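Local atomic coordinates of glycosyl hydrolase, family 31/fibronectin type III domain protein (Clostridium perfringens, PDB entry 4UAP), a protein that binds N-acetylgalactosamine and a calcium ion, as a galacto-specific family 32 carbohydrate-binding module of a family 31 glycoside hydrolase. Residues Lys50-Phe55 against Asp136-Leu140. Numbering follows the deposited sequence. Where two conformers were deposited one is given.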
loop_
_atom_site.group_PDB
_atom_site.type_symbol
_atom_site.label_atom_id
_atom_site.label_comp_id
_atom_site.label_asym_id
_atom_site.label_seq_id
_atom_site.Cartn_x
_atom_site.Cartn_y
_atom_site.Cartn_z
ATOM N N LYS A 50 -12.998 -1.881 -14.348
ATOM C CA LYS A 50 -11.938 -1.058 -13.759
ATOM C C LYS A 50 -11.834 -1.239 -12.244
ATOM O O LYS A 50 -12.775 -1.702 -11.594
ATOM C CB LYS A 50 -12.174 0.423 -14.057
ATOM C CG LYS A 50 -12.283 0.794 -15.530
ATOM C CD LYS A 50 -12.700 2.260 -15.670
ATOM C CE LYS A 50 -12.464 2.772 -17.079
ATOM N NZ LYS A 50 -12.560 4.253 -17.146
ATOM N N GLY A 51 -10.685 -0.868 -11.687
ATOM C CA GLY A 51 -10.548 -0.773 -10.245
ATOM C C GLY A 51 -10.823 0.660 -9.861
ATOM O O GLY A 51 -10.642 1.563 -10.687
ATOM N N THR A 52 -11.248 0.896 -8.624
ATOM C CA THR A 52 -11.518 2.259 -8.187
ATOM C C THR A 52 -10.947 2.551 -6.806
ATOM O O THR A 52 -10.924 1.685 -5.926
ATOM C CB THR A 52 -13.032 2.565 -8.158
ATOM O OG1 THR A 52 -13.658 1.782 -7.137
ATOM C CG2 THR A 52 -13.676 2.263 -9.512
ATOM N N LEU A 53 -10.466 3.772 -6.631
ATOM C CA LEU A 53 -10.077 4.254 -5.317
ATOM C C LEU A 53 -11.348 4.784 -4.659
ATOM O O LEU A 53 -12.258 5.212 -5.355
ATOM C CB LEU A 53 -9.009 5.336 -5.426
ATOM C CG LEU A 53 -7.745 4.881 -6.158
ATOM C CD1 LEU A 53 -6.715 6.002 -6.198
ATOM C CD2 LEU A 53 -7.178 3.640 -5.466
ATOM N N PRO A 54 -11.421 4.759 -3.322
ATOM C CA PRO A 54 -10.365 4.320 -2.401
ATOM C C PRO A 54 -10.149 2.809 -2.427
ATOM O O PRO A 54 -11.098 2.041 -2.593
ATOM C CB PRO A 54 -10.890 4.770 -1.031
ATOM C CG PRO A 54 -12.391 4.719 -1.187
ATOM C CD PRO A 54 -12.637 5.192 -2.604
ATOM N N PHE A 55 -8.904 2.385 -2.260
ATOM C CA PHE A 55 -8.601 0.959 -2.226
ATOM C C PHE A 55 -7.993 0.580 -0.876
ATOM O O PHE A 55 -6.964 1.111 -0.466
ATOM C CB PHE A 55 -7.654 0.562 -3.368
ATOM C CG PHE A 55 -7.358 -0.906 -3.403
ATOM C CD1 PHE A 55 -8.339 -1.806 -3.803
ATOM C CD2 PHE A 55 -6.114 -1.391 -3.022
ATOM C CE1 PHE A 55 -8.088 -3.163 -3.825
ATOM C CE2 PHE A 55 -5.854 -2.754 -3.032
ATOM C CZ PHE A 55 -6.845 -3.645 -3.436
ATOM N N ASP A 136 -5.728 9.365 -11.746
ATOM C CA ASP A 136 -7.181 9.378 -11.606
ATOM C C ASP A 136 -7.614 8.266 -10.662
ATOM O O ASP A 136 -6.793 7.457 -10.233
ATOM C CB ASP A 136 -7.879 9.219 -12.964
ATOM C CG ASP A 136 -7.465 7.944 -13.708
ATOM O OD1 ASP A 136 -7.514 6.833 -13.124
ATOM O OD2 ASP A 136 -7.091 8.050 -14.899
ATOM N N LYS A 137 -8.909 8.214 -10.366
ATOM C CA LYS A 137 -9.410 7.289 -9.355
ATOM C C LYS A 137 -9.438 5.838 -9.838
ATOM O O LYS A 137 -9.795 4.943 -9.076
ATOM C CB LYS A 137 -10.810 7.713 -8.898
ATOM C CG LYS A 137 -11.906 7.424 -9.926
ATOM C CD LYS A 137 -13.303 7.571 -9.303
ATOM C CE LYS A 137 -14.390 7.006 -10.214
ATOM N NZ LYS A 137 -14.448 7.699 -11.538
ATOM N N ASN A 138 -9.073 5.594 -11.094
ATOM C CA ASN A 138 -9.009 4.215 -11.584
ATOM C C ASN A 138 -7.576 3.720 -11.745
ATOM O O ASN A 138 -7.339 2.703 -12.399
ATOM C CB ASN A 138 -9.742 4.070 -12.922
ATOM C CG ASN A 138 -11.206 4.455 -12.834
ATOM O OD1 ASN A 138 -11.661 5.322 -13.564
ATOM N ND2 ASN A 138 -11.951 3.806 -11.938
ATOM N N THR A 139 -6.626 4.420 -11.132
ATOM C CA THR A 139 -5.218 4.105 -11.319
ATOM C C THR A 139 -4.460 4.131 -9.991
ATOM O O THR A 139 -4.659 5.025 -9.169
ATOM C CB THR A 139 -4.562 5.102 -12.319
ATOM O OG1 THR A 139 -5.329 5.138 -13.534
ATOM C CG2 THR A 139 -3.128 4.703 -12.639
ATOM N N LEU A 140 -3.586 3.151 -9.788
ATOM C CA LEU A 140 -2.781 3.073 -8.572
ATOM C C LEU A 140 -1.663 2.067 -8.759
ATOM O O LEU A 140 -1.905 0.958 -9.239
ATOM C CB LEU A 140 -3.643 2.655 -7.368
ATOM C CG LEU A 140 -2.872 2.520 -6.050
ATOM C CD1 LEU A 140 -2.425 3.899 -5.551
ATOM C CD2 LEU A 140 -3.696 1.794 -5.008
HETATM O O HOH W 1 -10.208 5.709 -16.213
HETATM O O HOH W 2 -8.734 0.308 -13.172
#
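Gly51 O is met twice by Asn138, by the side-chain amide ND2 and by the CA hydrogen. Asn138 ND2 donates to Gly51 O at 2.9 Å, with an N-H...O angle of 165°. The acceptor lies close to the plane of the Asn138 amide, while the donor is tilted 29° from the plane of the Gly51 carbonyl. Asn138 CA adds a C-H...O contact to the same oxygen, at 3.2 Å. A first torsion of -59° sets Asn138 CG anti to the carbonyl carbon and beside the backbone N. ND2 also meets the methyl CG2 of Thr52 at 3.4 Å.

The other end of the amide faces Lys50. The extended Lys50 chain passes obliquely over Asn138, and water 1 joins NZ to OD1. Water 2 accepts from Gly51 N and lies 2.9 Å from Asn138 O, bridging the two backbones.

The second direct bond is between backbones. Leu53 N donates to Lys137 O at 2.8 Å, and Thr52 CA makes a C-H...O contact with that oxygen.

Residues 136-139 form a type I beta turn. Asp136 OD1 takes Asn138 N on its anti side, giving an Asx turn. It also accepts from Thr139 OG1, above the carboxylate plane. These two bonds brace the turn that presents Asn138. The side chain of Thr139 lies about 5 Å from the bound N-acetylgalactosamine and touches Ala85 of the sugar pocket.

On the apolar side, Leu53 and Leu140 cross at about a right angle, with their CD2 atoms 4.0 Å apart. Leu140 CD2 also approaches Phe55 CB.

The contact joins two loops at one end of the beta sandwich. Residues 50-55 lead into strand 55-61, and residues 136-140 connect strand 125-133 to strand 141-149. Leu140 packs on Met37 of strand 37-38 and Ala130 of strand 125-133.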